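Local coordinates for EGF family domain-containing protein (Toxoplasma gondii, PDB 4Z80) that binds a peptide of the rhoptry neck protein RON2L1 and, as an AMA1-family surface protein, probably takes part in moving-junction formation during host-cell invasion, at residues 22-27 / 335-340; 193-198 / 220-225; 376-381 / 444-449; 183-188 / 259-264; 100-105 / 295-300. One frame throughout, in Å; residues are numbered along the deposited sequence.

All five contacts are buried, yet their chemistry changes with their place in the fold. Interactions 5 and 1, centred about 11 and 13 Å from the chain centre, join loops to the neighbourhood of a strand and to a helix end through buried hydrogen bonds from a lysine and an arginine. Farther out, interaction 3 sets a helix start against an edge strand by apolar packing, and interaction 4 ties a turn to a helix with a disulfide. Interaction 2, the most peripheral, is aromatic and lies beside the bound RON2L1 peptide, which also reaches one residue of interaction 4. Interactions 1 and 3 touch directly, where His25 CE1 packs on Leu449 CD2 at 4.1 Å.

Interaction 1: 22-27 / 335-340; sequences PKNHVD and HTRPDH
Arg337 NH1 is shared by two acceptors: the carbonyl O of Asn24, 3.0 Å away, and water 1, which also lies within hydrogen-bonding distance of Lys23 O. Asn24 O is met in its carbonyl plane, on a lone pair, and lies at the guanidinium edge; the N-H...O angle is 155°. The NE/NH2 edge is held from its own segment, where Asp339 takes NE and NH2 side-on, with Arg337 NE 2.7 Å from Asp339 OD1. Held at NH1 and along the NE/NH2 edge, the guanidinium probably has little freedom to turn, and the buried charge is probably balanced by the carboxylate. A bend at chi3 (-54°) brings the arginine tip round, and Val26 CG2 approaches NH1 obliquely at 4.1 Å. Water 2 adds a second bridge, donating to Val26 O and His335 O. The contact joins the end of helix 21-24 to the loop between strand 329-332 and helix 340-343, with Arg337 also packing on Leu28 of strand 27-30.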
# COMPACT_ATOMS: atom_id res chain seq x y z
N PRO A 22 -10.71 -1.79 15.38
CA PRO A 22 -11.33 -0.46 15.22
C PRO A 22 -10.59 0.66 15.97
O PRO A 22 -10.54 1.78 15.48
CB PRO A 22 -12.74 -0.67 15.78
CG PRO A 22 -13.01 -2.11 15.56
CD PRO A 22 -11.68 -2.78 15.88
N LYS A 23 -10.02 0.35 17.13
CA LYS A 23 -9.31 1.37 17.90
C LYS A 23 -7.96 1.74 17.28
O LYS A 23 -7.53 2.89 17.35
CB LYS A 23 -9.10 0.88 19.34
CG LYS A 23 -8.50 1.93 20.28
CD LYS A 23 -8.41 1.40 21.69
CE LYS A 23 -8.11 2.51 22.69
NZ LYS A 23 -6.70 2.98 22.62
N ASN A 24 -7.29 0.77 16.66
CA ASN A 24 -5.89 0.94 16.26
C ASN A 24 -5.66 1.08 14.76
O ASN A 24 -4.63 1.60 14.36
CB ASN A 24 -5.07 -0.23 16.81
CG ASN A 24 -5.06 -0.25 18.33
OD1 ASN A 24 -5.30 0.78 18.96
ND2 ASN A 24 -4.79 -1.40 18.91
N HIS A 25 -6.61 0.63 13.95
CA HIS A 25 -6.53 0.80 12.51
C HIS A 25 -7.06 2.18 12.17
O HIS A 25 -8.20 2.35 11.70
CB HIS A 25 -7.31 -0.30 11.79
CG HIS A 25 -7.04 -0.38 10.32
ND1 HIS A 25 -5.78 -0.59 9.81
CD2 HIS A 25 -7.87 -0.32 9.25
CE1 HIS A 25 -5.84 -0.64 8.49
NE2 HIS A 25 -7.10 -0.48 8.13
N VAL A 26 -6.22 3.17 12.42
CA VAL A 26 -6.65 4.55 12.41
C VAL A 26 -6.18 5.28 11.16
O VAL A 26 -5.40 4.77 10.36
CB VAL A 26 -6.13 5.30 13.65
CG1 VAL A 26 -6.59 4.61 14.92
CG2 VAL A 26 -4.62 5.40 13.64
N ASP A 27 -6.70 6.50 11.01
CA ASP A 27 -6.28 7.40 9.96
C ASP A 27 -5.33 8.40 10.58
O ASP A 27 -5.77 9.30 11.29
CB ASP A 27 -7.49 8.12 9.35
CG ASP A 27 -7.11 9.07 8.22
OD1 ASP A 27 -6.31 8.68 7.35
OD2 ASP A 27 -7.63 10.20 8.20
N HIS A 335 0.57 5.87 5.58
CA HIS A 335 0.47 6.25 6.98
C HIS A 335 0.33 5.01 7.86
O HIS A 335 -0.63 4.85 8.62
CB HIS A 335 -0.71 7.20 7.17
CG HIS A 335 -0.53 8.52 6.47
ND1 HIS A 335 -1.19 8.85 5.31
CD2 HIS A 335 0.22 9.60 6.80
CE1 HIS A 335 -0.85 10.07 4.94
NE2 HIS A 335 0.01 10.55 5.82
N THR A 336 1.30 4.12 7.77
CA THR A 336 1.36 2.94 8.61
C THR A 336 1.94 3.33 9.98
O THR A 336 2.91 4.09 10.03
CB THR A 336 2.21 1.85 7.95
OG1 THR A 336 1.56 1.41 6.75
CG2 THR A 336 2.42 0.66 8.87
N ARG A 337 1.37 2.82 11.06
CA ARG A 337 1.81 3.22 12.40
C ARG A 337 3.08 2.44 12.76
O ARG A 337 3.20 1.25 12.48
CB ARG A 337 0.70 3.02 13.44
CG ARG A 337 0.09 1.61 13.58
CD ARG A 337 -1.12 1.63 14.52
NE ARG A 337 -0.76 2.22 15.81
CZ ARG A 337 -1.60 2.82 16.65
NH1 ARG A 337 -2.90 2.92 16.38
NH2 ARG A 337 -1.14 3.31 17.79
N PRO A 338 4.06 3.14 13.34
CA PRO A 338 5.38 2.54 13.58
C PRO A 338 5.37 1.53 14.72
O PRO A 338 6.33 0.76 14.86
CB PRO A 338 6.25 3.76 13.92
CG PRO A 338 5.32 4.76 14.45
CD PRO A 338 4.04 4.57 13.69
N ASP A 339 4.30 1.53 15.50
CA ASP A 339 4.12 0.58 16.59
C ASP A 339 3.20 -0.57 16.17
O ASP A 339 2.56 -1.19 17.00
CB ASP A 339 3.56 1.29 17.84
CG ASP A 339 2.32 2.11 17.54
OD1 ASP A 339 1.88 2.12 16.37
OD2 ASP A 339 1.77 2.73 18.47
N HIS A 340 3.13 -0.86 14.87
CA HIS A 340 2.13 -1.80 14.38
C HIS A 340 2.30 -3.21 14.93
O HIS A 340 1.33 -3.94 15.08
CB HIS A 340 2.11 -1.82 12.83
CG HIS A 340 3.33 -2.42 12.21
ND1 HIS A 340 3.42 -3.76 11.88
CD2 HIS A 340 4.52 -1.87 11.87
CE1 HIS A 340 4.61 -4.01 11.35
NE2 HIS A 340 5.30 -2.88 11.33
O HOH W 1 -4.97 4.14 18.06
O HOH W 2 -3.31 5.63 8.56

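Interaction 2: 193-198 / 220-225; sequences RFLDTT and YDYKGQ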
# COMPACT_ATOMS: atom_id res chain seq x y z
N ARG A 193 18.38 7.55 -6.61
CA ARG A 193 18.79 7.51 -8.01
C ARG A 193 17.87 6.65 -8.88
O ARG A 193 17.57 5.51 -8.53
CB ARG A 193 20.21 6.96 -8.13
CG ARG A 193 21.25 7.67 -7.29
CD ARG A 193 21.84 8.88 -7.99
NE ARG A 193 22.93 9.45 -7.21
CZ ARG A 193 23.35 10.70 -7.31
NH1 ARG A 193 22.77 11.54 -8.16
NH2 ARG A 193 24.35 11.13 -6.55
N PHE A 194 17.47 7.21 -10.01
CA PHE A 194 16.75 6.45 -11.04
C PHE A 194 17.75 6.09 -12.13
O PHE A 194 17.99 4.91 -12.39
CB PHE A 194 15.59 7.28 -11.61
CG PHE A 194 14.76 6.57 -12.66
CD1 PHE A 194 14.65 5.19 -12.70
CD2 PHE A 194 14.08 7.32 -13.61
CE1 PHE A 194 13.86 4.58 -13.67
CE2 PHE A 194 13.29 6.71 -14.57
CZ PHE A 194 13.19 5.35 -14.61
N LEU A 195 18.33 7.11 -12.74
CA LEU A 195 19.44 6.94 -13.67
C LEU A 195 20.69 7.43 -12.97
O LEU A 195 20.90 8.64 -12.83
CB LEU A 195 19.19 7.69 -14.98
CG LEU A 195 17.78 7.50 -15.55
CD1 LEU A 195 17.62 8.27 -16.85
CD2 LEU A 195 17.47 6.02 -15.75
N ASP A 196 21.50 6.49 -12.50
CA ASP A 196 22.69 6.81 -11.72
C ASP A 196 23.85 7.15 -12.64
O ASP A 196 24.50 6.27 -13.19
CB ASP A 196 23.06 5.65 -10.80
CG ASP A 196 24.14 6.03 -9.80
OD1 ASP A 196 24.66 7.16 -9.88
OD2 ASP A 196 24.46 5.19 -8.93
N THR A 197 24.10 8.44 -12.79
CA THR A 197 25.11 8.92 -13.73
C THR A 197 26.52 8.80 -13.16
O THR A 197 27.50 9.01 -13.86
CB THR A 197 24.82 10.38 -14.12
OG1 THR A 197 24.79 11.19 -12.94
CG2 THR A 197 23.48 10.47 -14.85
N THR A 198 26.61 8.45 -11.87
CA THR A 198 27.90 8.22 -11.23
C THR A 198 28.43 6.82 -11.56
O THR A 198 29.53 6.46 -11.15
CB THR A 198 27.82 8.38 -9.70
OG1 THR A 198 27.11 7.27 -9.13
CG2 THR A 198 27.11 9.68 -9.33
N TYR A 220 6.81 1.97 -18.09
CA TYR A 220 6.87 2.96 -19.14
C TYR A 220 8.28 3.06 -19.70
O TYR A 220 9.25 2.74 -19.02
CB TYR A 220 6.37 4.32 -18.64
CG TYR A 220 7.36 5.25 -17.95
CD1 TYR A 220 7.74 5.06 -16.63
CD2 TYR A 220 7.84 6.38 -18.61
CE1 TYR A 220 8.60 5.94 -16.00
CE2 TYR A 220 8.70 7.26 -17.99
CZ TYR A 220 9.08 7.04 -16.69
OH TYR A 220 9.93 7.93 -16.07
N ASP A 221 8.35 3.45 -20.97
CA ASP A 221 9.60 3.61 -21.69
C ASP A 221 10.19 4.98 -21.36
O ASP A 221 9.90 5.97 -22.02
CB ASP A 221 9.36 3.44 -23.19
CG ASP A 221 10.62 3.57 -24.02
OD1 ASP A 221 11.71 3.72 -23.43
OD2 ASP A 221 10.51 3.51 -25.26
N TYR A 222 11.00 5.03 -20.30
CA TYR A 222 11.52 6.30 -19.82
C TYR A 222 12.52 6.88 -20.81
O TYR A 222 12.65 8.08 -20.93
CB TYR A 222 12.19 6.14 -18.44
CG TYR A 222 13.57 5.52 -18.51
CD1 TYR A 222 14.69 6.30 -18.81
CD2 TYR A 222 13.75 4.17 -18.31
CE1 TYR A 222 15.94 5.74 -18.91
CE2 TYR A 222 15.00 3.59 -18.39
CZ TYR A 222 16.09 4.38 -18.70
OH TYR A 222 17.34 3.81 -18.79
N LYS A 223 13.23 5.99 -21.51
CA LYS A 223 14.32 6.42 -22.39
C LYS A 223 13.85 6.88 -23.76
O LYS A 223 14.37 7.86 -24.30
CB LYS A 223 15.33 5.29 -22.57
CG LYS A 223 16.51 5.66 -23.45
CD LYS A 223 17.51 4.53 -23.50
CE LYS A 223 18.81 4.98 -24.12
NZ LYS A 223 19.28 4.07 -25.21
N GLY A 224 12.88 6.16 -24.32
CA GLY A 224 12.52 6.38 -25.71
C GLY A 224 13.52 5.67 -26.60
O GLY A 224 14.52 5.12 -26.14
N GLN A 225 13.26 5.70 -27.90
CA GLN A 225 14.04 4.94 -28.87
C GLN A 225 15.32 5.64 -29.30
O GLN A 225 16.18 5.03 -29.93
CB GLN A 225 13.19 4.66 -30.10
CG GLN A 225 12.08 3.65 -29.86
CD GLN A 225 12.46 2.27 -30.33
OE1 GLN A 225 12.48 1.98 -31.53
NE2 GLN A 225 12.78 1.40 -29.38
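The ring of Phe194 turns its edge toward the face of Tyr222 in a T-shaped pair, the centroids 5.1 Å apart and the planes at 61°. Phe194 CZ leads, 3.9 Å from both Tyr222 CG and CD2. One face of the phenylalanine ring is covered by its neighbour Leu195, whose CD2 sits over the ring centre, while Lys223 CB lies over one face of Tyr222, offset toward the rim. Leu195 CD2 also reaches across to Tyr222, coming obliquely to within 3.5 Å of CE1. Phe194 owes its reach to an extended first torsion (chi1 -178°), which sends the ring out toward the tyrosines. Tyr220 arrives from the opposite direction and brings its OH to 3.9 Å from Phe194 CE2, a plain van der Waals touch, the hydroxyl making its hydrogen bond to Gly156 O instead. The hydroxyl of Tyr222 pairs with that of Tyr206. The cluster also borders the ligand: Phe194 and Leu195 pack on Met23 and Ile25 of the bound RON2L1 peptide chain. Within the chain, these side chains join strand 195-196, paired antiparallel with 207-208, to the loop running from strand 218-219 to strand 238-239.

Interaction 3: 376-381 / 444-449; sequences ATAEQC and MAFTSL
Phe446 contributes the largest share of the surface buried here, and Ala378 and Cys381, one helical turn apart, receive it. The tip of the ring fits against the first turn of helix 378-387, with Phe446 CZ 3.3 Å from Ala378 O and 4.0 Å from Ala378 CB, the carbonyl oxygen approaching obliquely. Cys381 adds a sulfur-aromatic contact: its SG lies 5.1 Å from the ring centroid and 47° off the normal, closest to CD1. That sulfur is also bonded to Cys427 in a disulfide, so the phenylalanine packs beside a covalent tie between the helix and strand 424-430. At the start of the helix, N-cap Thr377 and Gln380 form a capping box, Gln380 N donating to Thr377 OG1 and Thr377 N to Gln380 OE1. Phe446 of edge strand 443-447 packs against the start of a helix laid on an antiparallel sheet, consistent with a PAN domain. The contact is mainly apolar, with one sulfur and one carbonyl oxygen at the ring, which suggests that fit and dispersion, more than charge, hold it.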
# COMPACT_ATOMS: atom_id res chain seq x y z
N ALA A 376 -17.85 -24.38 5.69
CA ALA A 376 -16.82 -23.57 5.05
C ALA A 376 -15.45 -24.17 5.32
O ALA A 376 -15.30 -24.94 6.26
CB ALA A 376 -16.87 -22.14 5.56
N THR A 377 -14.48 -23.82 4.49
CA THR A 377 -13.09 -24.11 4.80
C THR A 377 -12.53 -22.98 5.66
O THR A 377 -13.13 -21.91 5.77
CB THR A 377 -12.21 -24.23 3.55
OG1 THR A 377 -12.18 -22.97 2.87
CG2 THR A 377 -12.73 -25.32 2.60
N ALA A 378 -11.37 -23.20 6.27
CA ALA A 378 -10.77 -22.17 7.10
C ALA A 378 -10.37 -20.96 6.24
O ALA A 378 -10.54 -19.82 6.66
CB ALA A 378 -9.56 -22.71 7.84
N GLU A 379 -9.84 -21.22 5.05
CA GLU A 379 -9.51 -20.14 4.13
C GLU A 379 -10.74 -19.30 3.80
O GLU A 379 -10.68 -18.07 3.79
CB GLU A 379 -8.89 -20.69 2.85
CG GLU A 379 -8.52 -19.62 1.84
CD GLU A 379 -7.90 -20.20 0.58
OE1 GLU A 379 -7.81 -21.45 0.48
OE2 GLU A 379 -7.50 -19.42 -0.31
N GLN A 380 -11.86 -19.97 3.50
CA GLN A 380 -13.12 -19.26 3.24
C GLN A 380 -13.56 -18.41 4.43
O GLN A 380 -14.09 -17.31 4.25
CB GLN A 380 -14.23 -20.25 2.88
CG GLN A 380 -14.08 -20.83 1.49
CD GLN A 380 -15.14 -21.86 1.17
OE1 GLN A 380 -15.70 -22.48 2.07
NE2 GLN A 380 -15.43 -22.03 -0.11
N CYS A 381 -13.37 -18.92 5.64
CA CYS A 381 -13.66 -18.16 6.85
C CYS A 381 -12.89 -16.85 6.89
O CYS A 381 -13.46 -15.79 7.11
CB CYS A 381 -13.32 -19.01 8.07
SG CYS A 381 -13.78 -18.31 9.64
N MET A 444 -9.38 -22.35 14.85
CA MET A 444 -8.40 -21.40 14.32
C MET A 444 -9.04 -20.03 14.37
O MET A 444 -10.23 -19.90 14.07
CB MET A 444 -7.98 -21.76 12.89
CG MET A 444 -6.93 -20.82 12.28
SD MET A 444 -6.28 -21.44 10.74
CE MET A 444 -5.37 -22.89 11.31
N ALA A 445 -8.25 -19.02 14.73
CA ALA A 445 -8.75 -17.66 14.88
C ALA A 445 -8.17 -16.75 13.81
O ALA A 445 -6.95 -16.73 13.59
CB ALA A 445 -8.43 -17.13 16.27
N PHE A 446 -9.05 -15.98 13.17
CA PHE A 446 -8.69 -15.01 12.14
C PHE A 446 -9.08 -13.60 12.53
O PHE A 446 -10.04 -13.40 13.29
CB PHE A 446 -9.41 -15.33 10.82
CG PHE A 446 -9.02 -16.63 10.17
CD1 PHE A 446 -9.64 -17.82 10.55
CD2 PHE A 446 -8.07 -16.68 9.17
CE1 PHE A 446 -9.29 -19.02 9.95
CE2 PHE A 446 -7.72 -17.88 8.56
CZ PHE A 446 -8.33 -19.05 8.95
N THR A 447 -8.34 -12.61 12.02
CA THR A 447 -8.80 -11.22 12.00
C THR A 447 -8.94 -10.76 10.56
O THR A 447 -8.44 -11.38 9.63
CB THR A 447 -7.87 -10.22 12.74
OG1 THR A 447 -6.78 -9.84 11.89
CG2 THR A 447 -7.38 -10.78 14.07
N SER A 448 -9.62 -9.63 10.38
CA SER A 448 -9.82 -9.06 9.06
C SER A 448 -8.54 -8.53 8.42
O SER A 448 -8.53 -8.25 7.22
CB SER A 448 -10.86 -7.94 9.15
OG SER A 448 -10.50 -6.97 10.10
N LEU A 449 -7.48 -8.39 9.21
CA LEU A 449 -6.17 -7.96 8.72
C LEU A 449 -5.18 -9.13 8.57
O LEU A 449 -4.04 -8.92 8.14
CB LEU A 449 -5.60 -6.90 9.67
CG LEU A 449 -6.29 -5.53 9.63
CD1 LEU A 449 -5.97 -4.73 10.86
CD2 LEU A 449 -5.88 -4.76 8.38

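Interaction 4: 183-188 / 259-264; sequences CNFVTE and SRCTTH
Covalent linkage comes first: Cys183 SG and Cys261 SG form a disulfide of 2.0 Å whose chi3 of -75° gives it a left-handed sense. In both cysteines the sulfur stands anti to the carbonyl carbon, and their CB atoms come within 3.5 Å of each other. Sulfur-aromatic packing is the second kind. Cys261 SG lies 4.8 Å from the centroid of the Phe185 ring, obliquely at 56° from its normal. The first torsion of Phe185 (chi1 56°) places CG between the backbone N and the carbonyl carbon, and the ring reaches back toward the helix as a result. Apolar contact completes the set: the ring tip, Phe185 CZ, rests 3.7 Å from Cys261 CB, and Val186 CG1 meets Cys261 CB at 3.7 Å and Cys261 O at 3.6 Å, while also lying over one face of Phe185, toward its rim. Cys261 is therefore approached by three residues of a single type I turn, Cys183 to Val186, which is closed by a bond from Val186 N to Cys183 O. Nearby, His264 O accepts a hydrogen bond from Ser11 of the bound RON2L1 peptide chain. Together with Cys255-Cys289 and Cys161-Cys265, the bridge makes helix 252-262 and the residues just after it a disulfide-rich region, consistent with the AMA1-type fold of a protein probably displayed outside the cell.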
# COMPACT_ATOMS: atom_id res chain seq x y z
N CYS A 183 13.64 10.50 6.04
CA CYS A 183 13.79 10.45 4.59
C CYS A 183 15.22 10.75 4.15
O CYS A 183 15.43 11.46 3.17
CB CYS A 183 12.85 11.45 3.93
SG CYS A 183 11.11 11.25 4.39
N ASN A 184 16.20 10.19 4.86
CA ASN A 184 17.59 10.56 4.61
C ASN A 184 18.15 9.94 3.34
O ASN A 184 19.30 10.20 2.98
CB ASN A 184 18.46 10.19 5.82
CG ASN A 184 18.49 8.70 6.10
OD1 ASN A 184 17.98 7.88 5.33
ND2 ASN A 184 19.10 8.33 7.22
N PHE A 185 17.33 9.16 2.64
CA PHE A 185 17.73 8.48 1.41
C PHE A 185 17.17 9.22 0.20
O PHE A 185 17.28 8.74 -0.93
CB PHE A 185 17.23 7.04 1.41
CG PHE A 185 15.74 6.94 1.62
CD1 PHE A 185 15.21 6.90 2.90
CD2 PHE A 185 14.88 6.94 0.54
CE1 PHE A 185 13.85 6.84 3.10
CE2 PHE A 185 13.51 6.87 0.73
CZ PHE A 185 13.00 6.82 2.01
N VAL A 186 16.56 10.37 0.43
CA VAL A 186 16.03 11.18 -0.66
C VAL A 186 16.19 12.66 -0.31
O VAL A 186 15.23 13.41 -0.16
CB VAL A 186 14.55 10.76 -0.98
CG1 VAL A 186 13.66 10.90 0.24
CG2 VAL A 186 14.00 11.51 -2.17
N THR A 187 17.45 13.08 -0.17
CA THR A 187 17.78 14.47 0.15
C THR A 187 18.77 15.03 -0.85
O THR A 187 19.27 14.31 -1.72
CB THR A 187 18.39 14.60 1.55
OG1 THR A 187 19.68 13.96 1.56
CG2 THR A 187 17.50 13.94 2.60
N GLU A 188 19.05 16.33 -0.73
CA GLU A 188 20.09 17.00 -1.52
C GLU A 188 21.40 16.24 -1.52
O GLU A 188 22.01 16.02 -2.57
CB GLU A 188 20.35 18.39 -0.97
CG GLU A 188 19.60 19.51 -1.63
CD GLU A 188 20.05 20.86 -1.12
OE1 GLU A 188 21.27 21.14 -1.20
OE2 GLU A 188 19.21 21.63 -0.63
N SER A 259 7.15 5.30 0.63
CA SER A 259 6.05 6.12 0.10
C SER A 259 6.01 7.52 0.69
O SER A 259 5.91 8.50 -0.04
CB SER A 259 4.71 5.44 0.35
OG SER A 259 3.66 6.40 0.18
N ARG A 260 6.08 7.60 2.01
CA ARG A 260 6.03 8.88 2.71
C ARG A 260 7.01 9.88 2.11
O ARG A 260 6.70 11.05 1.91
CB ARG A 260 6.35 8.67 4.19
CG ARG A 260 6.43 9.95 4.99
CD ARG A 260 6.81 9.69 6.43
NE ARG A 260 6.98 10.94 7.15
CZ ARG A 260 7.32 11.02 8.43
NH1 ARG A 260 7.54 9.92 9.13
NH2 ARG A 260 7.44 12.21 9.00
N CYS A 261 8.20 9.39 1.82
CA CYS A 261 9.32 10.27 1.50
C CYS A 261 9.44 10.65 0.03
O CYS A 261 10.18 11.57 -0.30
CB CYS A 261 10.63 9.62 1.95
SG CYS A 261 10.75 9.37 3.73
N THR A 262 8.72 9.96 -0.85
CA THR A 262 8.93 10.14 -2.29
C THR A 262 7.81 10.89 -3.03
O THR A 262 7.88 11.02 -4.25
CB THR A 262 9.13 8.78 -3.01
OG1 THR A 262 8.05 7.89 -2.69
CG2 THR A 262 10.44 8.15 -2.59
N THR A 263 6.81 11.38 -2.31
CA THR A 263 5.73 12.16 -2.92
C THR A 263 6.22 13.23 -3.90
O THR A 263 5.73 13.33 -5.02
CB THR A 263 4.89 12.85 -1.81
OG1 THR A 263 4.13 11.84 -1.12
CG2 THR A 263 3.95 13.92 -2.38
N HIS A 264 7.21 14.02 -3.49
CA HIS A 264 7.60 15.17 -4.31
C HIS A 264 8.53 14.80 -5.46
O HIS A 264 8.92 15.67 -6.23
CB HIS A 264 8.24 16.24 -3.43
CG HIS A 264 7.27 16.83 -2.45
ND1 HIS A 264 6.15 17.51 -2.86
CD2 HIS A 264 7.23 16.80 -1.10
CE1 HIS A 264 5.46 17.89 -1.80
NE2 HIS A 264 6.10 17.47 -0.72

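Interaction 5: 100-105 / 295-300; sequences KVIAFT and HTQDFR
Gln297 packs against Ile102 and bonds to Lys100, joining a loop to the two-stranded antiparallel sheet of 101-104 and 318-321. Starting from its root, Gln297 CB lies 4.2 Å from Ile102 CD1, and CG is only slightly nearer the same methyl. The chain then bends at chi2 (147°), turning the amide from the isoleucine to the lysine. Its oxygen, OE1, accepts from Lys100 NZ at 2.8 Å, the donor tilted 23° from the carbonyl plane. Lys100 reaches that point fully extended, crossing the glutamine at about a right angle; its ammonium also donates to Tyr57 O and has a cation-pi contact with Tyr331 of strand 329-332, so several groups probably steady this buried charge. Farther along, water 3 donates to Thr105 OG1 and to Phe299 O, extending the link between strand and loop. The last atom of the glutamine, NE2, bonds to Gly59 O and to its own segment, donating to His295 O at 3.2 Å with an N-H...O angle of 172°.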
# COMPACT_ATOMS: atom_id res chain seq x y z
N LYS A 100 -3.75 -8.96 1.50
CA LYS A 100 -4.59 -8.10 0.66
C LYS A 100 -3.90 -7.70 -0.64
O LYS A 100 -2.86 -7.03 -0.63
CB LYS A 100 -5.01 -6.85 1.43
CG LYS A 100 -5.77 -5.80 0.62
CD LYS A 100 -6.28 -4.68 1.53
CE LYS A 100 -6.85 -3.50 0.77
NZ LYS A 100 -7.45 -2.50 1.69
N VAL A 101 -4.51 -8.09 -1.76
CA VAL A 101 -4.03 -7.77 -3.09
C VAL A 101 -5.17 -7.10 -3.87
O VAL A 101 -6.32 -7.52 -3.74
CB VAL A 101 -3.55 -9.04 -3.83
CG1 VAL A 101 -3.22 -8.76 -5.29
CG2 VAL A 101 -2.35 -9.65 -3.11
N ILE A 102 -4.84 -6.10 -4.67
CA ILE A 102 -5.83 -5.50 -5.56
C ILE A 102 -5.91 -6.32 -6.84
O ILE A 102 -5.02 -6.28 -7.68
CB ILE A 102 -5.49 -4.04 -5.89
CG1 ILE A 102 -5.27 -3.23 -4.60
CG2 ILE A 102 -6.60 -3.42 -6.73
CD1 ILE A 102 -6.39 -3.35 -3.56
N ALA A 103 -7.00 -7.08 -6.95
CA ALA A 103 -7.22 -8.00 -8.06
C ALA A 103 -7.98 -7.32 -9.18
O ALA A 103 -8.91 -6.54 -8.93
CB ALA A 103 -8.00 -9.21 -7.58
N PHE A 104 -7.59 -7.61 -10.41
CA PHE A 104 -8.34 -7.20 -11.59
C PHE A 104 -9.38 -8.28 -11.84
O PHE A 104 -9.04 -9.46 -11.88
CB PHE A 104 -7.44 -7.01 -12.79
CG PHE A 104 -6.69 -5.71 -12.79
CD1 PHE A 104 -5.84 -5.37 -11.76
CD2 PHE A 104 -6.84 -4.81 -13.84
CE1 PHE A 104 -5.16 -4.15 -11.77
CE2 PHE A 104 -6.15 -3.60 -13.86
CZ PHE A 104 -5.32 -3.28 -12.82
N THR A 105 -10.64 -7.88 -11.99
CA THR A 105 -11.74 -8.83 -12.10
C THR A 105 -12.76 -8.41 -13.15
O THR A 105 -12.70 -7.31 -13.71
CB THR A 105 -12.49 -8.98 -10.74
OG1 THR A 105 -13.23 -7.78 -10.47
CG2 THR A 105 -11.52 -9.22 -9.60
N HIS A 295 -4.96 5.03 -5.39
CA HIS A 295 -5.53 4.84 -4.06
C HIS A 295 -6.76 3.94 -4.07
O HIS A 295 -7.11 3.34 -3.05
CB HIS A 295 -5.91 6.18 -3.44
CG HIS A 295 -4.75 7.09 -3.22
ND1 HIS A 295 -3.89 6.95 -2.15
CD2 HIS A 295 -4.30 8.15 -3.94
CE1 HIS A 295 -2.96 7.90 -2.22
NE2 HIS A 295 -3.19 8.63 -3.29
N THR A 296 -7.41 3.85 -5.22
CA THR A 296 -8.61 3.03 -5.37
C THR A 296 -8.34 1.60 -4.95
O THR A 296 -7.33 1.01 -5.34
CB THR A 296 -9.11 3.06 -6.85
OG1 THR A 296 -9.47 4.39 -7.22
CG2 THR A 296 -10.32 2.17 -7.02
N GLN A 297 -9.24 1.03 -4.16
CA GLN A 297 -9.14 -0.38 -3.77
C GLN A 297 -10.27 -1.25 -4.32
O GLN A 297 -10.13 -2.46 -4.42
CB GLN A 297 -9.08 -0.47 -2.25
CG GLN A 297 -7.74 0.01 -1.68
CD GLN A 297 -7.91 0.66 -0.33
OE1 GLN A 297 -8.15 -0.01 0.67
NE2 GLN A 297 -7.82 1.99 -0.29
N ASP A 298 -11.39 -0.63 -4.69
CA ASP A 298 -12.55 -1.34 -5.23
C ASP A 298 -13.24 -0.46 -6.26
O ASP A 298 -13.51 0.71 -5.98
CB ASP A 298 -13.52 -1.73 -4.10
CG ASP A 298 -14.57 -2.74 -4.54
OD1 ASP A 298 -15.52 -2.36 -5.25
OD2 ASP A 298 -14.47 -3.92 -4.12
N PHE A 299 -13.53 -1.01 -7.43
CA PHE A 299 -14.28 -0.29 -8.45
C PHE A 299 -15.06 -1.33 -9.23
O PHE A 299 -14.48 -2.28 -9.76
CB PHE A 299 -13.36 0.52 -9.37
CG PHE A 299 -14.09 1.42 -10.34
CD1 PHE A 299 -15.05 2.31 -9.88
CD2 PHE A 299 -13.80 1.41 -11.69
CE1 PHE A 299 -15.72 3.15 -10.76
CE2 PHE A 299 -14.47 2.25 -12.57
CZ PHE A 299 -15.43 3.12 -12.10
N ARG A 300 -16.38 -1.19 -9.26
CA ARG A 300 -17.23 -2.21 -9.87
C ARG A 300 -18.48 -1.59 -10.49
O ARG A 300 -19.48 -2.28 -10.70
CB ARG A 300 -17.62 -3.27 -8.84
CG ARG A 300 -18.43 -2.74 -7.67
CD ARG A 300 -18.81 -3.85 -6.70
NE ARG A 300 -17.69 -4.30 -5.88
CZ ARG A 300 -17.73 -5.36 -5.08
NH1 ARG A 300 -18.83 -6.09 -5.00
NH2 ARG A 300 -16.66 -5.69 -4.36
O HOH W 3 -14.43 -5.44 -9.14